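Local coordinates for protein Nrps/pks (Streptomyces albus, PDB 4OPE) that probably catalyses decarboxylative Claisen condensation, the carbon-carbon bond-forming step of chain extension, as a ketosynthase domain of the AT-less oxazolomycin polyketide synthase, at residues R29-G34 with L361-L366; S267-H272 with G288-E293; L308-T313 with P320-G325; R328-H333 with T391-Q396; A418-G423 with N428-L433. All coordinates share one frame; numbering follows the deposited sequence.

Contact 1 (R29-G34 with L361-L366)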
# COMPACT_ATOMS: atom_id res chain seq x y z
N ARG A 29 -0.80 -18.14 -25.86
CA ARG A 29 -1.02 -19.50 -26.32
C ARG A 29 -2.03 -20.24 -25.42
O ARG A 29 -3.04 -20.84 -25.91
CB ARG A 29 0.30 -20.27 -26.25
CG ARG A 29 0.79 -20.95 -27.51
CD ARG A 29 2.07 -20.30 -28.08
NE ARG A 29 3.17 -20.23 -27.11
CZ ARG A 29 4.25 -19.45 -27.24
NH1 ARG A 29 4.41 -18.66 -28.31
NH2 ARG A 29 5.17 -19.44 -26.28
N ASN A 30 -1.76 -20.18 -24.10
CA ASN A 30 -2.58 -20.89 -23.12
C ASN A 30 -3.99 -20.37 -23.04
O ASN A 30 -4.92 -21.14 -22.98
CB ASN A 30 -1.96 -20.79 -21.74
CG ASN A 30 -0.65 -21.52 -21.63
OD1 ASN A 30 -0.21 -22.19 -22.59
ND2 ASN A 30 -0.01 -21.40 -20.46
N LEU A 31 -4.15 -19.05 -23.01
CA LEU A 31 -5.50 -18.46 -23.06
C LEU A 31 -6.17 -18.86 -24.34
O LEU A 31 -7.33 -19.19 -24.33
CB LEU A 31 -5.44 -16.93 -23.06
CG LEU A 31 -4.90 -16.31 -21.78
CD1 LEU A 31 -4.37 -14.91 -22.01
CD2 LEU A 31 -5.96 -16.30 -20.70
N ARG A 32 -5.46 -18.79 -25.44
CA ARG A 32 -6.06 -19.03 -26.76
C ARG A 32 -6.59 -20.45 -26.88
O ARG A 32 -7.65 -20.65 -27.38
CB ARG A 32 -5.05 -18.75 -27.91
CG ARG A 32 -5.66 -17.95 -29.06
CD ARG A 32 -4.75 -17.76 -30.26
NE ARG A 32 -4.85 -18.88 -31.17
CZ ARG A 32 -5.59 -18.94 -32.29
NH1 ARG A 32 -5.58 -20.05 -33.00
NH2 ARG A 32 -6.32 -17.91 -32.71
N GLU A 33 -5.84 -21.42 -26.39
CA GLU A 33 -6.21 -22.83 -26.46
C GLU A 33 -7.18 -23.28 -25.35
O GLU A 33 -7.63 -24.44 -25.35
CB GLU A 33 -4.95 -23.68 -26.37
CG GLU A 33 -4.01 -23.54 -27.57
CD GLU A 33 -2.57 -23.99 -27.29
OE1 GLU A 33 -2.35 -24.89 -26.41
OE2 GLU A 33 -1.65 -23.42 -27.96
N GLY A 34 -7.51 -22.38 -24.43
CA GLY A 34 -8.37 -22.74 -23.31
C GLY A 34 -7.67 -23.73 -22.40
O GLY A 34 -8.28 -24.71 -21.97
N LEU A 361 -5.81 -8.03 -16.38
CA LEU A 361 -5.51 -6.90 -17.20
C LEU A 361 -4.67 -7.32 -18.38
O LEU A 361 -4.87 -6.84 -19.49
CB LEU A 361 -4.74 -5.99 -16.31
CG LEU A 361 -4.13 -4.72 -16.76
CD1 LEU A 361 -5.24 -3.93 -17.39
CD2 LEU A 361 -3.63 -4.01 -15.51
N THR A 362 -3.73 -8.22 -18.15
CA THR A 362 -2.86 -8.70 -19.18
C THR A 362 -3.67 -9.48 -20.19
O THR A 362 -3.52 -9.33 -21.41
CB THR A 362 -1.75 -9.58 -18.60
OG1 THR A 362 -0.96 -8.80 -17.70
CG2 THR A 362 -0.83 -10.11 -19.66
N LYS A 363 -4.60 -10.28 -19.70
CA LYS A 363 -5.47 -11.01 -20.62
C LYS A 363 -6.21 -10.08 -21.54
O LYS A 363 -6.34 -10.36 -22.68
CB LYS A 363 -6.46 -11.83 -19.84
CG LYS A 363 -7.34 -12.67 -20.72
CD LYS A 363 -8.71 -12.72 -20.07
CE LYS A 363 -9.45 -13.97 -20.46
NZ LYS A 363 -10.85 -13.88 -19.95
N VAL A 364 -6.70 -8.96 -21.05
CA VAL A 364 -7.39 -8.01 -21.91
C VAL A 364 -6.45 -7.35 -22.94
O VAL A 364 -6.76 -7.24 -24.14
CB VAL A 364 -8.05 -6.94 -21.06
CG1 VAL A 364 -8.58 -5.79 -21.92
CG2 VAL A 364 -9.17 -7.58 -20.28
N LEU A 365 -5.29 -6.90 -22.47
CA LEU A 365 -4.34 -6.32 -23.39
C LEU A 365 -4.04 -7.26 -24.54
O LEU A 365 -3.95 -6.83 -25.66
CB LEU A 365 -3.05 -5.94 -22.67
CG LEU A 365 -3.25 -4.89 -21.58
CD1 LEU A 365 -1.94 -4.56 -20.88
CD2 LEU A 365 -3.90 -3.63 -22.12
N LEU A 366 -3.86 -8.53 -24.27
CA LEU A 366 -3.59 -9.50 -25.32
C LEU A 366 -4.79 -9.64 -26.21
O LEU A 366 -4.66 -9.78 -27.40
CB LEU A 366 -3.20 -10.87 -24.75
CG LEU A 366 -1.85 -10.80 -24.05
CD1 LEU A 366 -1.55 -11.95 -23.08
CD2 LEU A 366 -0.77 -10.64 -25.13
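Leu31 of helix 24-33 meets Lys363 and Leu366 of helix 356-370, joining an N-terminal helix to a helix of the ketosynthase core. The forked end of Leu31 does the touching. Its CD1 and CD2 each lie 3.9 Å from Lys363 CG, so the fork sits against the aliphatic root of the lysine, and the two side chains cross at a slant. Leu31 CD1 also reaches Leu366 CD1, methyl to methyl, at 4.2 Å. In this thiolase-type fold, helix 356-370 lies against the central sheet, with Leu361 and Val364 turned to Ile419. Helix 24-33 covers another side of it, where Phe27 and Trp28 also touch Leu366. Lys363 CG is anti to the backbone N (chi1 -176°), and the chain bends at chi2. It thus offers CG to Leu31 while NZ runs on to a salt bridge with Glu309 and a hydrogen bond to Tyr307 OH. The outer turn of the segment 29-34 carries charge instead, with Arg32 paired to Glu372. Gly34 then leaves the helix in a Schellman motif with a positive phi of 67°, which favours glycine, and its N bonds back to Leu31 O at 3.2 Å.

Contact 2 (S267-H272 with G288-E293)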
# COMPACT_ATOMS: atom_id res chain seq x y z
N SER A 267 -10.73 5.00 -17.50
CA SER A 267 -11.01 5.30 -16.11
C SER A 267 -10.57 4.18 -15.13
O SER A 267 -10.37 3.01 -15.51
CB SER A 267 -12.51 5.58 -15.90
OG SER A 267 -13.28 4.38 -15.86
N THR A 268 -10.39 4.60 -13.88
CA THR A 268 -10.21 3.66 -12.78
C THR A 268 -11.02 4.10 -11.56
O THR A 268 -11.24 5.28 -11.36
CB THR A 268 -8.74 3.47 -12.33
OG1 THR A 268 -8.22 4.70 -11.83
CG2 THR A 268 -7.90 3.03 -13.48
N ALA A 269 -11.43 3.13 -10.77
CA ALA A 269 -12.09 3.43 -9.54
C ALA A 269 -11.88 2.36 -8.47
O ALA A 269 -11.69 1.14 -8.77
CB ALA A 269 -13.56 3.64 -9.81
N VAL A 270 -11.87 2.84 -7.22
CA VAL A 270 -11.80 1.98 -6.04
C VAL A 270 -12.80 2.42 -4.99
O VAL A 270 -13.22 3.58 -4.92
CB VAL A 270 -10.37 1.89 -5.44
CG1 VAL A 270 -9.38 1.45 -6.50
CG2 VAL A 270 -9.92 3.22 -4.84
N ASN A 271 -13.21 1.46 -4.19
CA ASN A 271 -14.08 1.72 -3.04
C ASN A 271 -14.09 0.55 -2.06
O ASN A 271 -13.22 -0.34 -2.10
CB ASN A 271 -15.48 2.10 -3.54
CG ASN A 271 -16.33 0.90 -3.97
OD1 ASN A 271 -15.84 -0.20 -4.20
ND2 ASN A 271 -17.61 1.14 -4.07
N HIS A 272 -15.08 0.55 -1.19
CA HIS A 272 -15.21 -0.52 -0.20
C HIS A 272 -16.65 -0.86 0.05
O HIS A 272 -17.53 -0.01 -0.05
CB HIS A 272 -14.56 -0.12 1.12
CG HIS A 272 -14.34 -1.28 2.04
ND1 HIS A 272 -15.23 -1.63 3.03
CD2 HIS A 272 -13.34 -2.18 2.11
CE1 HIS A 272 -14.78 -2.69 3.68
NE2 HIS A 272 -13.63 -3.05 3.13
N GLY A 288 -21.91 -2.21 -7.60
CA GLY A 288 -22.71 -1.41 -8.51
C GLY A 288 -22.30 0.06 -8.59
O GLY A 288 -22.14 0.62 -9.71
N VAL A 289 -22.13 0.68 -7.44
CA VAL A 289 -21.68 2.06 -7.38
C VAL A 289 -20.33 2.25 -8.08
O VAL A 289 -20.17 3.13 -8.93
CB VAL A 289 -21.55 2.53 -5.93
CG1 VAL A 289 -20.95 3.92 -5.87
CG2 VAL A 289 -22.92 2.49 -5.26
N LEU A 290 -19.37 1.41 -7.71
CA LEU A 290 -18.00 1.46 -8.25
C LEU A 290 -18.03 1.41 -9.78
O LEU A 290 -17.49 2.29 -10.44
CB LEU A 290 -17.23 0.29 -7.71
CG LEU A 290 -15.82 0.11 -8.26
CD1 LEU A 290 -14.87 1.10 -7.61
CD2 LEU A 290 -15.33 -1.31 -8.07
N ILE A 291 -18.66 0.39 -10.33
CA ILE A 291 -18.71 0.21 -11.77
C ILE A 291 -19.43 1.38 -12.47
O ILE A 291 -19.01 1.83 -13.54
CB ILE A 291 -19.38 -1.14 -12.12
CG1 ILE A 291 -18.48 -2.31 -11.70
CG2 ILE A 291 -19.59 -1.27 -13.60
CD1 ILE A 291 -19.12 -3.68 -11.73
N GLY A 292 -20.51 1.86 -11.85
CA GLY A 292 -21.28 2.96 -12.39
C GLY A 292 -20.43 4.18 -12.51
O GLY A 292 -20.43 4.87 -13.54
N GLU A 293 -19.67 4.44 -11.47
CA GLU A 293 -18.76 5.56 -11.42
C GLU A 293 -17.67 5.41 -12.47
O GLU A 293 -17.42 6.32 -13.26
CB GLU A 293 -18.13 5.60 -10.05
CG GLU A 293 -17.79 6.97 -9.51
CD GLU A 293 -17.45 6.87 -8.03
OE1 GLU A 293 -18.31 6.31 -7.30
OE2 GLU A 293 -16.32 7.28 -7.62
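At chi1 175° the CG of Leu290 swings opposite the backbone N, which extends the isobutyl group from helix 284-298 to Ala269 and Asn271 on strand 263-272. Asn271 takes the less common first torsion, chi1 79°, with CG between the backbone N and the carbonyl carbon. This turns the amide to the side of Leu290. One methyl, Leu290 CD1, does most of the work. It lies 3.6 Å from Ala269 CB and 3.5 Å from Val270 N, against the peptide joining those two residues. The amide of Asn271 rests on the root of the same leucine, with ND2 3.8 Å from Leu290 CB. Helix and strand run nearly antiparallel, at 161°, and their axes approach to 8.0 Å. This is the first half of a beta-alpha-beta connection in the thiolase fold: helix 284-298 leads on to strand 308-309, which lies parallel to strand 263-272 with strands 427-434 and 416-422 between them. The buried amide is fixed at both ends, since Asn271 OD1 accepts from Asn428 ND2 and Asn271 ND2 donates to Ala286 O. The second subunit lies close by: its Pro168 packs on Val270, and its Arg120 forms a salt bridge with Glu293 OE1.

Contact 3 (L308-T313 with P320-G325)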
# COMPACT_ATOMS: atom_id res chain seq x y z
N LEU A 308 -16.12 -7.81 -20.68
CA LEU A 308 -16.08 -7.64 -19.21
C LEU A 308 -15.27 -8.79 -18.63
O LEU A 308 -15.70 -9.94 -18.67
CB LEU A 308 -17.50 -7.65 -18.64
CG LEU A 308 -17.80 -7.21 -17.19
CD1 LEU A 308 -17.30 -8.13 -16.10
CD2 LEU A 308 -17.24 -5.84 -16.92
N GLU A 309 -14.06 -8.48 -18.15
CA GLU A 309 -13.18 -9.43 -17.51
C GLU A 309 -13.54 -9.37 -16.09
O GLU A 309 -13.26 -8.39 -15.37
CB GLU A 309 -11.71 -9.05 -17.69
CG GLU A 309 -10.73 -9.85 -16.86
CD GLU A 309 -10.69 -11.36 -17.18
OE1 GLU A 309 -11.08 -11.83 -18.30
OE2 GLU A 309 -10.25 -12.11 -16.27
N ALA A 310 -14.22 -10.42 -15.66
CA ALA A 310 -14.91 -10.39 -14.37
C ALA A 310 -14.01 -10.88 -13.27
O ALA A 310 -13.04 -11.60 -13.51
CB ALA A 310 -16.14 -11.25 -14.44
N HIS A 311 -14.37 -10.54 -12.05
CA HIS A 311 -13.71 -11.10 -10.90
C HIS A 311 -13.75 -12.62 -10.94
O HIS A 311 -12.70 -13.26 -10.87
CB HIS A 311 -14.30 -10.57 -9.63
CG HIS A 311 -13.54 -10.97 -8.43
ND1 HIS A 311 -12.18 -10.79 -8.33
CD2 HIS A 311 -13.94 -11.57 -7.29
CE1 HIS A 311 -11.78 -11.25 -7.16
NE2 HIS A 311 -12.83 -11.73 -6.50
N GLY A 312 -14.91 -13.20 -11.05
CA GLY A 312 -15.00 -14.57 -11.59
C GLY A 312 -14.34 -15.65 -10.76
O GLY A 312 -13.66 -16.51 -11.27
N THR A 313 -14.63 -15.62 -9.48
CA THR A 313 -13.98 -16.38 -8.44
C THR A 313 -14.48 -17.85 -8.37
O THR A 313 -13.73 -18.79 -8.04
CB THR A 313 -14.21 -15.56 -7.17
OG1 THR A 313 -13.27 -15.93 -6.21
CG2 THR A 313 -15.62 -15.71 -6.62
N PRO A 320 -23.04 -15.01 -8.26
CA PRO A 320 -24.33 -14.31 -8.40
C PRO A 320 -24.28 -12.88 -7.90
O PRO A 320 -25.03 -12.03 -8.40
CB PRO A 320 -25.27 -15.09 -7.48
CG PRO A 320 -24.66 -16.43 -7.36
CD PRO A 320 -23.17 -16.22 -7.43
N VAL A 321 -23.48 -12.63 -6.88
CA VAL A 321 -23.34 -11.27 -6.39
C VAL A 321 -22.69 -10.38 -7.43
O VAL A 321 -23.09 -9.24 -7.59
CB VAL A 321 -22.55 -11.25 -5.06
CG1 VAL A 321 -22.06 -9.85 -4.70
CG2 VAL A 321 -23.45 -11.80 -3.96
N GLU A 322 -21.69 -10.89 -8.14
CA GLU A 322 -21.03 -10.10 -9.18
C GLU A 322 -22.02 -9.72 -10.28
O GLU A 322 -22.06 -8.58 -10.75
CB GLU A 322 -19.85 -10.85 -9.76
CG GLU A 322 -19.07 -10.04 -10.78
CD GLU A 322 -17.64 -10.55 -11.07
OE1 GLU A 322 -17.28 -11.70 -10.69
OE2 GLU A 322 -16.86 -9.76 -11.70
N ILE A 323 -22.86 -10.66 -10.65
CA ILE A 323 -23.83 -10.35 -11.66
C ILE A 323 -24.85 -9.31 -11.19
O ILE A 323 -25.24 -8.40 -11.92
CB ILE A 323 -24.52 -11.61 -12.19
CG1 ILE A 323 -23.50 -12.60 -12.73
CG2 ILE A 323 -25.45 -11.24 -13.31
CD1 ILE A 323 -22.61 -12.05 -13.83
N THR A 324 -25.29 -9.43 -9.96
CA THR A 324 -26.21 -8.47 -9.43
C THR A 324 -25.60 -7.09 -9.38
O THR A 324 -26.28 -6.13 -9.64
CB THR A 324 -26.57 -8.86 -8.02
OG1 THR A 324 -27.05 -10.21 -8.05
CG2 THR A 324 -27.62 -7.92 -7.45
N GLY A 325 -24.32 -6.99 -9.01
CA GLY A 325 -23.62 -5.70 -9.00
C GLY A 325 -23.65 -5.06 -10.38
O GLY A 325 -23.94 -3.87 -10.51
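Glu322 of helix 318-329 grips the backbone of His311 and Gly312, at the turn following strand 308-309 in a beta-alpha-beta unit. This turn opens the His-Gly-Thr-Gly-Thr sequence, which in ketosynthases supplies an active-site histidine. The extended glutamate chain delivers one oxygen to each donor. His311 N gives to Glu322 OE2 at 2.6 Å, with a bent N-H...O angle of 142°. Gly312 N gives to Glu322 OE1 at 2.8 Å, much straighter at 165°. Both oxygens use the syn lone pair, so two successive N-H groups share one carboxylate. His311 CB lies 3.4 Å from Glu322 OE1, while the imidazole leads away and meets the ring of Phe422. With a glutamine in place of Glu322, one of the two N-H groups would probably face an amide nitrogen and lose its acceptor, setting the turn freer to move. The carbonyls of the turn have other partners: His311 O accepts from Lys346 NZ, and Gly312 O from Ser229 OG. On the helix, Pro320 O takes two donors from opposite faces of its plane, Thr324 N at 3.0 Å and Thr324 OG1 at 2.7 Å.

Contact 4 (R328-H333 with T391-Q396)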
# COMPACT_ATOMS: atom_id res chain seq x y z
N ARG A 328 -26.97 -3.83 -11.24
CA ARG A 328 -27.17 -2.58 -10.53
C ARG A 328 -26.47 -1.41 -11.17
O ARG A 328 -26.97 -0.30 -11.12
CB ARG A 328 -26.73 -2.68 -9.07
CG ARG A 328 -27.60 -3.61 -8.26
CD ARG A 328 -27.35 -3.52 -6.76
NE ARG A 328 -27.41 -2.11 -6.35
CZ ARG A 328 -28.38 -1.57 -5.62
NH1 ARG A 328 -29.37 -2.32 -5.16
NH2 ARG A 328 -28.34 -0.27 -5.33
N ALA A 329 -25.30 -1.64 -11.76
CA ALA A 329 -24.57 -0.53 -12.33
C ALA A 329 -25.18 -0.07 -13.63
O ALA A 329 -25.14 1.12 -13.96
CB ALA A 329 -23.12 -0.92 -12.54
N PHE A 330 -25.75 -1.02 -14.37
CA PHE A 330 -26.43 -0.76 -15.66
C PHE A 330 -27.89 -0.30 -15.57
O PHE A 330 -28.54 -0.07 -16.60
CB PHE A 330 -26.39 -2.03 -16.47
CG PHE A 330 -25.03 -2.40 -16.92
CD1 PHE A 330 -23.91 -1.71 -16.48
CD2 PHE A 330 -24.87 -3.47 -17.78
CE1 PHE A 330 -22.67 -2.07 -16.92
CE2 PHE A 330 -23.63 -3.83 -18.23
CZ PHE A 330 -22.52 -3.14 -17.79
N GLN A 331 -28.39 -0.20 -14.35
CA GLN A 331 -29.71 0.36 -14.09
C GLN A 331 -29.64 1.86 -14.42
O GLN A 331 -28.67 2.54 -14.06
CB GLN A 331 -30.06 0.13 -12.61
CG GLN A 331 -31.51 -0.10 -12.25
CD GLN A 331 -31.72 0.07 -10.74
OE1 GLN A 331 -30.79 -0.15 -9.94
NE2 GLN A 331 -32.95 0.47 -10.34
N GLY A 332 -30.65 2.38 -15.11
CA GLY A 332 -30.60 3.77 -15.54
C GLY A 332 -29.88 3.96 -16.86
O GLY A 332 -29.41 5.04 -17.16
N HIS A 333 -29.79 2.89 -17.65
CA HIS A 333 -29.18 2.90 -18.96
C HIS A 333 -30.11 2.06 -19.79
O HIS A 333 -30.65 1.09 -19.29
CB HIS A 333 -27.79 2.25 -18.97
CG HIS A 333 -26.74 3.05 -18.27
ND1 HIS A 333 -25.89 3.90 -18.94
CD2 HIS A 333 -26.39 3.11 -16.97
CE1 HIS A 333 -25.06 4.45 -18.07
NE2 HIS A 333 -25.35 4.01 -16.87
N THR A 391 -29.83 -10.70 -18.59
CA THR A 391 -28.79 -9.69 -18.63
C THR A 391 -28.15 -9.69 -20.01
O THR A 391 -28.37 -10.61 -20.83
CB THR A 391 -27.69 -9.91 -17.55
OG1 THR A 391 -26.73 -10.88 -18.00
CG2 THR A 391 -28.31 -10.40 -16.26
N PRO A 392 -27.35 -8.65 -20.26
CA PRO A 392 -26.60 -8.54 -21.47
C PRO A 392 -25.46 -9.55 -21.61
O PRO A 392 -24.96 -9.74 -22.72
CB PRO A 392 -26.03 -7.12 -21.38
CG PRO A 392 -26.98 -6.40 -20.51
CD PRO A 392 -27.34 -7.41 -19.49
N PHE A 393 -25.05 -10.17 -20.52
CA PHE A 393 -23.78 -10.89 -20.48
C PHE A 393 -23.89 -12.28 -21.02
O PHE A 393 -24.82 -12.94 -20.75
CB PHE A 393 -23.21 -10.92 -19.04
CG PHE A 393 -23.18 -9.56 -18.41
CD1 PHE A 393 -22.24 -8.63 -18.81
CD2 PHE A 393 -24.13 -9.19 -17.50
CE1 PHE A 393 -22.22 -7.36 -18.28
CE2 PHE A 393 -24.13 -7.91 -16.98
CZ PHE A 393 -23.18 -6.99 -17.37
N ARG A 394 -22.92 -12.71 -21.79
CA ARG A 394 -22.84 -14.09 -22.22
C ARG A 394 -21.42 -14.60 -21.98
O ARG A 394 -20.44 -13.95 -22.31
CB ARG A 394 -23.20 -14.24 -23.72
CG ARG A 394 -24.61 -13.79 -24.07
CD ARG A 394 -25.76 -14.65 -23.48
NE ARG A 394 -27.07 -14.07 -23.84
CZ ARG A 394 -27.79 -13.21 -23.11
NH1 ARG A 394 -27.43 -12.82 -21.88
NH2 ARG A 394 -28.93 -12.75 -23.61
N LEU A 395 -21.35 -15.75 -21.36
CA LEU A 395 -20.10 -16.31 -21.02
C LEU A 395 -19.42 -16.64 -22.33
O LEU A 395 -19.99 -17.18 -23.21
CB LEU A 395 -20.30 -17.53 -20.12
CG LEU A 395 -19.29 -17.87 -19.03
CD1 LEU A 395 -18.42 -19.00 -19.50
CD2 LEU A 395 -18.41 -16.71 -18.56
N GLN A 396 -18.18 -16.25 -22.44
CA GLN A 396 -17.41 -16.48 -23.62
C GLN A 396 -16.70 -17.79 -23.46
O GLN A 396 -15.65 -17.84 -22.84
CB GLN A 396 -16.41 -15.36 -23.78
CG GLN A 396 -15.60 -15.47 -25.04
CD GLN A 396 -16.44 -15.29 -26.26
OE1 GLN A 396 -17.21 -14.35 -26.37
NE2 GLN A 396 -16.29 -16.18 -27.18
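Phe330 and Phe393 carry the contact ring to ring, coming from opposite directions. The close part is small. Phe330 CE2 lies 3.3 Å from Phe393 CZ and 3.8 Å from Phe393 CE1. The ring planes meet at 35°, with centroids 5.6 Å apart. Phe330 CG stands beside the backbone N and anti to the carbonyl carbon (chi1 -68°), which carries the ring inward. Ile340 touches both rings, Leu295 and Pro302 pack on Phe330, and Leu326 packs on Phe393. The pair thus joins the chain where helix 318-329 gives way to the following turn to strand 393-395, which runs parallel to strand 340-343 and is the outermost strand at this side of the sheet in the chain. Cutting Phe330 back to an alanine is likely to open a gap beside Phe393 CZ and leave that ring freer to shift. The outer side is looser. From Phe330 to His333 the chain makes a type II beta turn, with Gln331 and Gly332 exposed and only a weak bond from His333 N to Phe330 O. Pro392 lies at the margin, partly exposed, with CG 4.5 Å from Phe330 CD2. Two residues before Phe393, Thr391 OG1 accepts from Phe393 N at 3.1 Å in an ST turn. Arg394 NH1 folds back to Thr391 O at 2.6 Å, tilted from the carbonyl plane, and also reaches Phe393 O.

Contact 5 (A418-G423 with N428-L433)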
# COMPACT_ATOMS: atom_id res chain seq x y z
N ALA A 418 -13.70 -3.77 -19.71
CA ALA A 418 -13.80 -3.39 -18.35
C ALA A 418 -13.37 -4.57 -17.51
O ALA A 418 -13.68 -5.70 -17.83
CB ALA A 418 -15.23 -3.00 -18.04
N ILE A 419 -12.67 -4.29 -16.42
CA ILE A 419 -12.06 -5.32 -15.58
C ILE A 419 -12.36 -5.04 -14.13
O ILE A 419 -12.11 -3.93 -13.67
CB ILE A 419 -10.54 -5.30 -15.73
CG1 ILE A 419 -10.23 -5.25 -17.21
CG2 ILE A 419 -9.92 -6.52 -15.01
CD1 ILE A 419 -8.75 -5.23 -17.53
N SER A 420 -12.83 -6.07 -13.43
CA SER A 420 -13.18 -6.01 -12.01
C SER A 420 -12.26 -6.86 -11.14
O SER A 420 -11.82 -7.93 -11.52
CB SER A 420 -14.58 -6.54 -11.77
OG SER A 420 -15.60 -5.67 -12.25
N ALA A 421 -12.00 -6.36 -9.94
CA ALA A 421 -11.35 -7.11 -8.93
C ALA A 421 -11.90 -6.68 -7.56
O ALA A 421 -11.83 -5.50 -7.19
CB ALA A 421 -9.87 -6.87 -9.01
N PHE A 422 -12.39 -7.67 -6.82
CA PHE A 422 -13.01 -7.48 -5.50
C PHE A 422 -12.26 -8.24 -4.42
O PHE A 422 -12.24 -9.45 -4.39
CB PHE A 422 -14.46 -7.99 -5.55
CG PHE A 422 -15.25 -7.39 -6.67
CD1 PHE A 422 -15.26 -6.04 -6.87
CD2 PHE A 422 -15.96 -8.19 -7.52
CE1 PHE A 422 -15.99 -5.47 -7.88
CE2 PHE A 422 -16.69 -7.64 -8.55
CZ PHE A 422 -16.72 -6.27 -8.72
N GLY A 423 -11.61 -7.52 -3.54
CA GLY A 423 -10.87 -8.15 -2.48
C GLY A 423 -11.83 -8.74 -1.47
O GLY A 423 -12.83 -8.11 -1.11
N ASN A 428 -12.61 -2.88 -3.41
CA ASN A 428 -12.92 -3.19 -4.79
C ASN A 428 -12.22 -2.27 -5.73
O ASN A 428 -12.00 -1.13 -5.38
CB ASN A 428 -14.41 -3.01 -5.07
CG ASN A 428 -15.27 -3.76 -4.10
OD1 ASN A 428 -15.21 -4.97 -4.02
ND2 ASN A 428 -16.15 -3.05 -3.43
N ALA A 429 -11.96 -2.73 -6.94
CA ALA A 429 -11.37 -1.89 -7.94
C ALA A 429 -11.95 -2.26 -9.28
O ALA A 429 -12.21 -3.44 -9.53
CB ALA A 429 -9.87 -2.09 -7.98
N HIS A 430 -12.17 -1.24 -10.12
CA HIS A 430 -12.64 -1.43 -11.50
C HIS A 430 -11.84 -0.56 -12.45
O HIS A 430 -11.54 0.59 -12.10
CB HIS A 430 -14.10 -1.04 -11.61
CG HIS A 430 -14.78 -1.54 -12.84
ND1 HIS A 430 -15.21 -2.85 -12.97
CD2 HIS A 430 -15.15 -0.90 -13.98
CE1 HIS A 430 -15.78 -3.01 -14.16
NE2 HIS A 430 -15.76 -1.84 -14.79
N VAL A 431 -11.52 -1.10 -13.63
CA VAL A 431 -10.87 -0.32 -14.68
C VAL A 431 -11.43 -0.54 -16.09
O VAL A 431 -11.74 -1.64 -16.50
CB VAL A 431 -9.32 -0.47 -14.66
CG1 VAL A 431 -8.90 -1.90 -14.55
CG2 VAL A 431 -8.68 0.11 -15.90
N ILE A 432 -11.60 0.58 -16.81
CA ILE A 432 -12.06 0.60 -18.19
C ILE A 432 -10.88 0.91 -19.12
O ILE A 432 -10.20 1.94 -18.95
CB ILE A 432 -13.08 1.72 -18.42
CG1 ILE A 432 -14.13 1.78 -17.30
CG2 ILE A 432 -13.81 1.50 -19.71
CD1 ILE A 432 -15.21 0.72 -17.34
N LEU A 433 -10.65 0.03 -20.10
CA LEU A 433 -9.61 0.23 -21.10
C LEU A 433 -10.15 0.37 -22.53
O LEU A 433 -11.24 -0.10 -22.87
CB LEU A 433 -8.63 -0.93 -21.07
CG LEU A 433 -7.97 -1.15 -19.72
CD1 LEU A 433 -6.98 -2.29 -19.82
CD2 LEU A 433 -7.22 0.07 -19.23
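Strands 416-422 and 427-434 form an antiparallel beta hairpin, Ile419 facing Val431 and Ala421 facing Ala429 as hydrogen-bonded pairs, with the segment axes 4.7 Å apart and at 167°. Each pair closes two backbone bonds. Ile419 N gives to Val431 O at 2.8 Å, and Val431 N returns to Ile419 O; Ala421 and Ala429 repeat the pattern, with Ala429 N to Ala421 O at 2.8 Å. The hairpin lies inside the sheet of the thiolase-type fold, between strands 263-272 and 308-309. Ala418, Ser420, Phe422, Asn428, His430 and Ile432 share one face, which helix 284-298 covers over Phe422, Asn428 and His430. Here the imidazole of His430 is held on several sides. Its CG is anti to the backbone N (chi1 -164°), which lays the ring along the neighbouring strand. Ser420 OG meets His430 ND1 at the ring edge, in plane, in a 2.9 Å hydrogen bond. Ile419 O lies over one ring face, and Ala418 CB approaches His430 NE2 at 3.5 Å. At the turn end, the amide of Asn428 stands nearly perpendicular to the Phe422 ring, at 85°. Asn428 OD1 lies beside Phe422 CD1, and Asn428 CB sits in plane at the ring edge, while ND2 keeps its bond to Asn271 OD1. The other face is apolar and packs on helices 178-192 and 356-370. Ile419 CB touches Val431 CG1 at 4.0 Å, and Ile419 CD1 meets Leu433 CD1 at 4.1 Å.

From the N terminus, helix 24-33 opens contact 1, which closes 327 residues later on helix 356-370. Contacts 2 and 3 nest inside that long loop as short, local closures: strand 263-272 with helix 284-298, then the turn after strand 308-309 with helix 318-329. Contact 4 starts on that same helix but ends on strand 393-395, beyond helix 356-370, so it crosses contact 1. Contact 5 follows in series as the hairpin 418-423 with 428-433. Its strands bond to strand 263-272 of contact 2 on one flank and strand 308-309 of contact 3 on the other. Contact 1 packs on the hairpin through Leu361 and Val364, and contacts 2 and 4 touch through Ile291 and Ala329.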